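Local coordinates for hypothetical protein SSO2273 (Sulfolobus solfataricus, PDB 2X4H) that probably acts as a metal-responsive transcription regulator of the DtxR/MntR family, binding DNA and transition metal ions and forming dimers, at residues C[19-33]-C[66-78]. Numbering follows the deposited sequence.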
ATOM      1  N   LEU C  19      -0.958  13.375   5.078  1.00 54.31           N
ATOM      2  CA  LEU C  19      -2.306  13.684   5.542  1.00 55.05           C
ATOM      3  C   LEU C  19      -2.433  15.086   6.090  1.00 56.95           C
ATOM      4  O   LEU C  19      -3.493  15.697   5.959  1.00 57.47           O
ATOM      5  CB  LEU C  19      -2.793  12.700   6.604  1.00 55.39           C
ATOM      6  CG  LEU C  19      -2.908  11.226   6.215  1.00 55.08           C
ATOM      7  CD1 LEU C  19      -3.579  10.467   7.340  1.00 55.29           C
ATOM      8  CD2 LEU C  19      -3.656  11.021   4.889  1.00 52.61           C
ATOM      9  N   LEU C  20      -1.380  15.598   6.717  1.00 58.64           N
ATOM     10  CA  LEU C  20      -1.411  16.977   7.215  1.00 60.97           C
ATOM     11  C   LEU C  20      -1.356  17.945   6.040  1.00 60.82           C
ATOM     12  O   LEU C  20      -1.939  19.021   6.103  1.00 61.83           O
ATOM     13  CB  LEU C  20      -0.258  17.255   8.186  1.00 63.25           C
ATOM     14  CG  LEU C  20      -0.415  16.655   9.585  1.00 65.52           C
ATOM     15  CD1 LEU C  20       0.933  16.506  10.289  1.00 68.07           C
ATOM     16  CD2 LEU C  20      -1.383  17.502  10.415  1.00 67.31           C
ATOM     17  N   THR C  21      -0.660  17.564   4.969  1.00 59.82           N
ATOM     18  CA  THR C  21      -0.596  18.411   3.781  1.00 60.36           C
ATOM     19  C   THR C  21      -1.919  18.413   3.019  1.00 59.25           C
ATOM     20  O   THR C  21      -2.357  19.449   2.549  1.00 59.82           O
ATOM     21  CB  THR C  21       0.491  17.970   2.826  1.00 60.43           C
ATOM     22  OG1 THR C  21       1.752  17.975   3.499  1.00 62.30           O
ATOM     23  CG2 THR C  21       0.547  18.912   1.658  1.00 62.15           C
ATOM     24  N   ILE C  22      -2.535  17.245   2.891  1.00 58.26           N
ATOM     25  CA  ILE C  22      -3.862  17.125   2.294  1.00 57.82           C
ATOM     26  C   ILE C  22      -4.901  17.911   3.126  1.00 59.23           C
ATOM     27  O   ILE C  22      -5.726  18.643   2.571  1.00 59.06           O
ATOM     28  CB  ILE C  22      -4.272  15.624   2.150  1.00 56.88           C
ATOM     29  CG1 ILE C  22      -3.399  14.933   1.110  1.00 55.57           C
ATOM     30  CG2 ILE C  22      -5.766  15.470   1.791  1.00 57.58           C
ATOM     31  CD1 ILE C  22      -3.479  13.416   1.155  1.00 53.72           C
ATOM     32  N   LYS C  23      -4.844  17.785   4.449  1.00 60.52           N
ATOM     33  CA  LYS C  23      -5.810  18.482   5.336  1.00 62.97           C
ATOM     34  C   LYS C  23      -5.782  20.014   5.209  1.00 64.05           C
ATOM     35  O   LYS C  23      -6.820  20.663   5.298  1.00 64.68           O
ATOM     36  CB  LYS C  23      -5.615  18.059   6.807  1.00 64.97           C
ATOM     37  CG  LYS C  23      -6.727  18.518   7.772  1.00 68.80           C
ATOM     38  CD  LYS C  23      -6.440  18.068   9.194  1.00 72.48           C
ATOM     39  CE  LYS C  23      -7.511  18.538  10.183  1.00 77.19           C
ATOM     40  NZ  LYS C  23      -7.510  20.007  10.319  1.00 78.56           N
ATOM     41  N   ARG C  24      -4.598  20.582   4.999  1.00 64.48           N
ATOM     42  CA  ARG C  24      -4.452  22.034   4.845  1.00 66.75           C
ATOM     43  C   ARG C  24      -5.302  22.537   3.662  1.00 66.11           C
ATOM     44  O   ARG C  24      -6.093  23.452   3.816  1.00 67.87           O
ATOM     45  CB  ARG C  24      -2.964  22.394   4.666  1.00 67.82           C
ATOM     46  CG  ARG C  24      -2.627  23.880   4.728  1.00 71.70           C
ATOM     47  CD  ARG C  24      -1.236  24.204   4.152  1.00 75.07           C
ATOM     48  NE  ARG C  24      -0.123  23.487   4.799  1.00 77.62           N
ATOM     49  CZ  ARG C  24       0.680  22.582   4.213  1.00 78.47           C
ATOM     50  NH1 ARG C  24       0.533  22.226   2.934  1.00 77.55           N
ATOM     51  NH2 ARG C  24       1.659  22.016   4.915  1.00 79.33           N
ATOM     52  N   TYR C  25      -5.150  21.922   2.489  1.00 64.79           N
ATOM     53  CA  TYR C  25      -6.000  22.236   1.337  1.00 64.39           C
ATOM     54  C   TYR C  25      -7.477  22.014   1.679  1.00 65.02           C
ATOM     55  O   TYR C  25      -8.295  22.947   1.547  1.00 66.37           O
ATOM     56  CB  TYR C  25      -5.577  21.424   0.089  1.00 63.33           C
ATOM     57  CG  TYR C  25      -4.208  21.824  -0.409  1.00 63.55           C
ATOM     58  CD1 TYR C  25      -3.097  21.027  -0.173  1.00 62.02           C
ATOM     59  CD2 TYR C  25      -4.012  23.037  -1.061  1.00 65.32           C
ATOM     60  CE1 TYR C  25      -1.844  21.411  -0.595  1.00 63.31           C
ATOM     61  CE2 TYR C  25      -2.753  23.425  -1.483  1.00 66.55           C
ATOM     62  CZ  TYR C  25      -1.680  22.608  -1.244  1.00 65.63           C
ATOM     63  OH  TYR C  25      -0.438  22.999  -1.653  1.00 68.95           O
ATOM     64  N   ASN C  26      -7.807  20.812   2.156  1.00 64.60           N
ATOM     65  CA  ASN C  26      -9.192  20.452   2.479  1.00 66.57           C
ATOM     66  C   ASN C  26      -9.824  21.413   3.512  1.00 69.53           C
ATOM     67  O   ASN C  26     -10.961  21.814   3.346  1.00 71.04           O
ATOM     68  CB  ASN C  26      -9.306  19.033   3.039  1.00 66.29           C
ATOM     69  CG  ASN C  26      -8.877  17.935   2.068  1.00 65.33           C
ATOM     70  OD1 ASN C  26      -8.806  16.770   2.479  1.00 66.96           O
ATOM     71  ND2 ASN C  26      -8.571  18.275   0.805  1.00 62.13           N
ATOM     72  N   ASP C  27      -9.086  21.775   4.561  1.00 71.21           N
ATOM     73  CA  ASP C  27      -9.558  22.763   5.563  1.00 75.43           C
ATOM     74  C   ASP C  27      -9.959  24.074   4.894  1.00 76.79           C
ATOM     75  O   ASP C  27     -10.849  24.772   5.366  1.00 79.61           O
ATOM     76  CB  ASP C  27      -8.481  23.076   6.625  1.00 76.68           C
ATOM     77  CG  ASP C  27      -8.352  21.993   7.687  1.00 78.50           C
ATOM     78  OD1 ASP C  27      -9.245  21.130   7.795  1.00 79.36           O
ATOM     79  OD2 ASP C  27      -7.340  22.002   8.417  1.00 80.82           O
ATOM     80  N   SER C  28      -9.281  24.385   3.794  1.00 75.71           N
ATOM     81  CA  SER C  28      -9.485  25.613   3.029  1.00 76.74           C
ATOM     82  C   SER C  28     -10.614  25.499   1.976  1.00 76.76           C
ATOM     83  O   SER C  28     -10.866  26.452   1.253  1.00 77.73           O
ATOM     84  CB  SER C  28      -8.161  25.981   2.329  1.00 75.75           C
ATOM     85  OG  SER C  28      -7.760  27.298   2.636  1.00 77.83           O
ATOM     86  N   GLY C  29     -11.275  24.346   1.878  1.00 76.55           N
ATOM     87  CA  GLY C  29     -12.395  24.165   0.947  1.00 77.30           C
ATOM     88  C   GLY C  29     -12.048  23.645  -0.451  1.00 76.00           C
ATOM     89  O   GLY C  29     -12.869  23.724  -1.367  1.00 77.35           O
ATOM     90  N   GLU C  30     -10.851  23.099  -0.634  1.00 76.01           N
ATOM     91  CA  GLU C  30     -10.474  22.514  -1.933  1.00 73.39           C
ATOM     92  C   GLU C  30      -9.758  21.163  -1.803  1.00 68.70           C
ATOM     93  O   GLU C  30      -9.185  20.864  -0.771  1.00 68.16           O
ATOM     94  CB  GLU C  30      -9.610  23.494  -2.738  1.00 75.47           C
ATOM     95  CG  GLU C  30      -8.472  24.150  -1.953  1.00 78.85           C
ATOM     96  CD  GLU C  30      -7.521  24.949  -2.846  1.00 82.61           C
ATOM     97  OE1 GLU C  30      -6.869  24.347  -3.731  1.00 81.88           O
ATOM     98  OE2 GLU C  30      -7.415  26.177  -2.647  1.00 88.01           O
ATOM     99  N   GLY C  31      -9.801  20.359  -2.863  1.00 65.84           N
ATOM    100  CA  GLY C  31      -9.117  19.060  -2.890  1.00 62.10           C
ATOM    101  C   GLY C  31      -7.623  19.234  -3.073  1.00 60.48           C
ATOM    102  O   GLY C  31      -7.181  20.137  -3.774  1.00 61.62           O
ATOM    103  N   ALA C  32      -6.837  18.382  -2.429  1.00 58.24           N
ATOM    104  CA  ALA C  32      -5.379  18.440  -2.557  1.00 57.10           C
ATOM    105  C   ALA C  32      -4.969  17.779  -3.871  1.00 55.04           C
ATOM    106  O   ALA C  32      -5.112  16.561  -4.010  1.00 52.84           O
ATOM    107  CB  ALA C  32      -4.719  17.724  -1.395  1.00 56.45           C
ATOM    108  N   LYS C  33      -4.463  18.565  -4.823  1.00 56.02           N
ATOM    109  CA  LYS C  33      -4.005  18.007  -6.119  1.00 55.55           C
ATOM    110  C   LYS C  33      -2.641  17.317  -5.965  1.00 54.11           C
ATOM    111  O   LYS C  33      -1.795  17.763  -5.182  1.00 53.95           O
ATOM    112  CB  LYS C  33      -3.930  19.071  -7.214  1.00 57.79           C
ATOM    113  CG  LYS C  33      -5.210  19.890  -7.370  1.00 60.93           C
ATOM    114  CD  LYS C  33      -5.274  20.590  -8.718  1.00 64.13           C
ATOM    115  CE  LYS C  33      -6.136  21.835  -8.639  1.00 68.09           C
ATOM    116  NZ  LYS C  33      -7.293  21.631  -7.706  1.00 69.01           N
ATOM    117  N   ASP C  66     -11.659  16.639  -8.012  1.00 73.62           N
ATOM    118  CA  ASP C  66     -11.186  17.884  -7.415  1.00 74.97           C
ATOM    119  C   ASP C  66      -9.758  17.746  -6.880  1.00 73.68           C
ATOM    120  O   ASP C  66      -9.053  18.741  -6.715  1.00 75.50           O
ATOM    121  CB  ASP C  66     -12.125  18.231  -6.231  1.00 75.41           C
ATOM    122  CG  ASP C  66     -12.064  19.704  -5.815  1.00 79.72           C
ATOM    123  OD1 ASP C  66     -11.405  20.510  -6.514  1.00 84.67           O
ATOM    124  OD2 ASP C  66     -12.699  20.062  -4.794  1.00 80.71           O
ATOM    125  N   GLY C  67      -9.360  16.504  -6.602  1.00 70.79           N
ATOM    126  CA  GLY C  67      -8.116  16.193  -5.908  1.00 69.77           C
ATOM    127  C   GLY C  67      -8.363  15.227  -4.755  1.00 67.27           C
ATOM    128  O   GLY C  67      -9.374  14.518  -4.700  1.00 66.06           O
ATOM    129  N   VAL C  68      -7.444  15.220  -3.808  1.00 66.86           N
ATOM    130  CA  VAL C  68      -7.482  14.272  -2.707  1.00 64.98           C
ATOM    131  C   VAL C  68      -8.151  14.902  -1.477  1.00 64.71           C
ATOM    132  O   VAL C  68      -7.888  16.051  -1.133  1.00 65.27           O
ATOM    133  CB  VAL C  68      -6.056  13.790  -2.393  1.00 65.25           C
ATOM    134  CG1 VAL C  68      -6.072  12.647  -1.374  1.00 63.32           C
ATOM    135  CG2 VAL C  68      -5.356  13.380  -3.697  1.00 65.08           C
ATOM    136  N   TRP C  69      -9.040  14.144  -0.845  1.00 63.81           N
ATOM    137  CA  TRP C  69      -9.731  14.585   0.355  1.00 64.59           C
ATOM    138  C   TRP C  69      -9.500  13.575   1.473  1.00 63.30           C
ATOM    139  O   TRP C  69      -9.539  12.355   1.247  1.00 62.28           O
ATOM    140  CB  TRP C  69     -11.244  14.756   0.114  1.00 65.50           C
ATOM    141  CG  TRP C  69     -11.618  15.879  -0.806  1.00 68.45           C
ATOM    142  CD1 TRP C  69     -11.729  15.814  -2.159  1.00 70.21           C
ATOM    143  CD2 TRP C  69     -11.959  17.232  -0.446  1.00 71.60           C
ATOM    144  NE1 TRP C  69     -12.113  17.030  -2.665  1.00 72.42           N
ATOM    145  CE2 TRP C  69     -12.251  17.920  -1.639  1.00 73.41           C
ATOM    146  CE3 TRP C  69     -12.035  17.925   0.765  1.00 73.00           C
ATOM    147  CZ2 TRP C  69     -12.609  19.266  -1.661  1.00 76.56           C
ATOM    148  CZ3 TRP C  69     -12.389  19.268   0.743  1.00 75.82           C
ATOM    149  CH2 TRP C  69     -12.679  19.920  -0.461  1.00 78.33           C
ATOM    150  N   ILE C  70      -9.285  14.083   2.686  1.00 63.06           N
ATOM    151  CA  ILE C  70      -9.087  13.214   3.848  1.00 62.11           C
ATOM    152  C   ILE C  70     -10.426  12.640   4.328  1.00 61.82           C
ATOM    153  O   ILE C  70     -11.393  13.351   4.437  1.00 62.43           O
ATOM    154  CB  ILE C  70      -8.357  13.974   4.987  1.00 62.87           C
ATOM    155  CG1 ILE C  70      -7.899  12.999   6.075  1.00 63.22           C
ATOM    156  CG2 ILE C  70      -9.232  15.073   5.589  1.00 63.57           C
ATOM    157  CD1 ILE C  70      -6.962  13.617   7.068  1.00 64.06           C
ATOM    158  N   THR C  71     -10.483  11.344   4.581  1.00 60.76           N
ATOM    159  CA  THR C  71     -11.701  10.736   5.102  1.00 61.92           C
ATOM    160  C   THR C  71     -11.815  10.953   6.616  1.00 63.22           C
ATOM    161  O   THR C  71     -10.859  11.355   7.261  1.00 61.44           O
ATOM    162  CB  THR C  71     -11.706   9.232   4.850  1.00 62.41           C
ATOM    163  OG1 THR C  71     -10.611   8.627   5.551  1.00 59.39           O
ATOM    164  CG2 THR C  71     -11.590   8.933   3.347  1.00 61.94           C
ATOM    165  N   ASN C  72     -12.972  10.657   7.189  1.00 66.16           N
ATOM    166  CA  ASN C  72     -13.128  10.790   8.641  1.00 68.27           C
ATOM    167  C   ASN C  72     -12.088   9.937   9.370  1.00 67.22           C
ATOM    168  O   ASN C  72     -11.504  10.390  10.354  1.00 66.16           O
ATOM    169  CB  ASN C  72     -14.551  10.445   9.104  1.00 71.43           C
ATOM    170  CG  ASN C  72     -15.555  11.560   8.800  1.00 74.63           C
ATOM    171  OD1 ASN C  72     -15.173  12.696   8.512  1.00 74.91           O
ATOM    172  ND2 ASN C  72     -16.845  11.234   8.873  1.00 77.72           N
ATOM    173  N   ASN C  73     -11.863   8.724   8.862  1.00 67.00           N
ATOM    174  CA  ASN C  73     -10.818   7.844   9.367  1.00 66.92           C
ATOM    175  C   ASN C  73      -9.427   8.466   9.257  1.00 64.42           C
ATOM    176  O   ASN C  73      -8.569   8.211  10.088  1.00 63.36           O
ATOM    177  CB  ASN C  73     -10.842   6.494   8.645  1.00 68.12           C
ATOM    178  CG  ASN C  73     -11.872   5.534   9.210  1.00 71.82           C
ATOM    179  OD1 ASN C  73     -12.420   5.733  10.290  1.00 73.94           O
ATOM    180  ND2 ASN C  73     -12.125   4.468   8.479  1.00 73.91           N
ATOM    181  N   GLY C  74      -9.225   9.291   8.233  1.00 63.07           N
ATOM    182  CA  GLY C  74      -7.960   9.979   8.034  1.00 62.02           C
ATOM    183  C   GLY C  74      -7.669  11.007   9.113  1.00 61.88           C
ATOM    184  O   GLY C  74      -6.579  11.011   9.690  1.00 60.82           O
ATOM    185  N   THR C  75      -8.647  11.887   9.337  1.00 62.88           N
ATOM    186  CA  THR C  75      -8.662  12.870  10.430  1.00 63.97           C
ATOM    187  C   THR C  75      -8.425  12.146  11.753  1.00 65.00           C
ATOM    188  O   THR C  75      -7.520  12.488  12.498  1.00 65.09           O
ATOM    189  CB  THR C  75     -10.004  13.615  10.460  1.00 66.08           C
ATOM    190  OG1 THR C  75     -10.234  14.229   9.188  1.00 64.12           O
ATOM    191  CG2 THR C  75     -10.056  14.704  11.575  1.00 67.12           C
ATOM    192  N   ARG C  76      -9.198  11.096  11.994  1.00 66.07           N
ATOM    193  CA  ARG C  76      -9.053  10.263  13.182  1.00 67.64           C
ATOM    194  C   ARG C  76      -7.616   9.753  13.424  1.00 66.09           C
ATOM    195  O   ARG C  76      -7.134   9.767  14.557  1.00 66.88           O
ATOM    196  CB  ARG C  76     -10.026   9.079  13.112  1.00 69.90           C
ATOM    197  CG  ARG C  76     -10.874   8.877  14.356  1.00 74.83           C
ATOM    198  CD  ARG C  76     -11.998   7.872  14.136  1.00 79.55           C
ATOM    199  NE  ARG C  76     -13.261   8.556  13.863  1.00 83.18           N
ATOM    200  CZ  ARG C  76     -13.974   8.491  12.734  1.00 84.81           C
ATOM    201  NH1 ARG C  76     -13.592   7.744  11.703  1.00 84.22           N
ATOM    202  NH2 ARG C  76     -15.105   9.185  12.644  1.00 86.73           N
ATOM    203  N   SER C  77      -6.934   9.309  12.378  1.00 63.99           N
ATOM    204  CA  SER C  77      -5.580   8.782  12.516  1.00 63.14           C
ATOM    205  C   SER C  77      -4.505   9.879  12.644  1.00 61.24           C
ATOM    206  O   SER C  77      -3.490   9.646  13.260  1.00 60.90           O
ATOM    207  CB  SER C  77      -5.248   7.804  11.367  1.00 63.12           C
ATOM    208  OG  SER C  77      -5.546   8.371  10.114  1.00 63.66           O
ATOM    209  N   ILE C  78      -4.716  11.057  12.061  1.00 60.39           N
ATOM    210  CA  ILE C  78      -3.885  12.233  12.366  1.00 60.74           C
ATOM    211  C   ILE C  78      -3.903  12.543  13.888  1.00 61.70           C
ATOM    212  O   ILE C  78      -2.870  12.714  14.511  1.00 60.43           O
ATOM    213  CB  ILE C  78      -4.388  13.499  11.626  1.00 61.13           C
ATOM    214  CG1 ILE C  78      -3.899  13.519  10.184  1.00 60.72           C
ATOM    215  CG2 ILE C  78      -3.928  14.782  12.326  1.00 61.60           C
ATOM    216  CD1 ILE C  78      -4.465  14.659   9.381  1.00 60.01           C
TER
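Asn26, on the last turn of helix 13-27, plugs its carboxamide into the backbone of strand 67-70. Its CB lies 3.7 Å from Trp69 CE3, and CG comes closer still to the same ring atom, the amide plane turned only 21° from the indole. With CG anti to the carbonyl carbon (chi1 -63°), the amide reaches the strand, where OD1 accepts from Ile70 N at 2.7 Å. ND2 serves two carbonyls: Val68 O at 3.0 Å, in an almost straight bond on a lone pair, and Glu30 O of its own segment. Three bonds thus fix the rotation of the amide and tie helix, following loop and strand together. Val68 O also accepts from Ala32 N, while Val68 N donates to Ala32 O, which makes Ala32 and Val68 a single antiparallel hydrogen-bonded bridge.

Past the Schellman motif at Gly29, the chain runs under one face of the Trp69 indole, where Gly31 CA makes a CH-pi contact 3.9 Å from the centroid of the five-membered ring. Ile22 packs CD1 on Val68 CG1 at 3.7 Å. Nearer residue 19 of helix 13-27, Ile78 of helix 72-94 lays CG1 and CD1 against Leu19 CB, and its CD1 also meets Lys23 CD at 3.9 Å. Val61 of strand 61-64, antiparallel to strand 67-70, touches Leu19, Ile22 and Val68, extending this apolar layer.

The arrangement is that of a winged helix-turn-helix domain: the first helix and the chain leading into helix 34-41 pack on the second strand of the wing, and Ile78 packs helix 72-94 against helix 13-27.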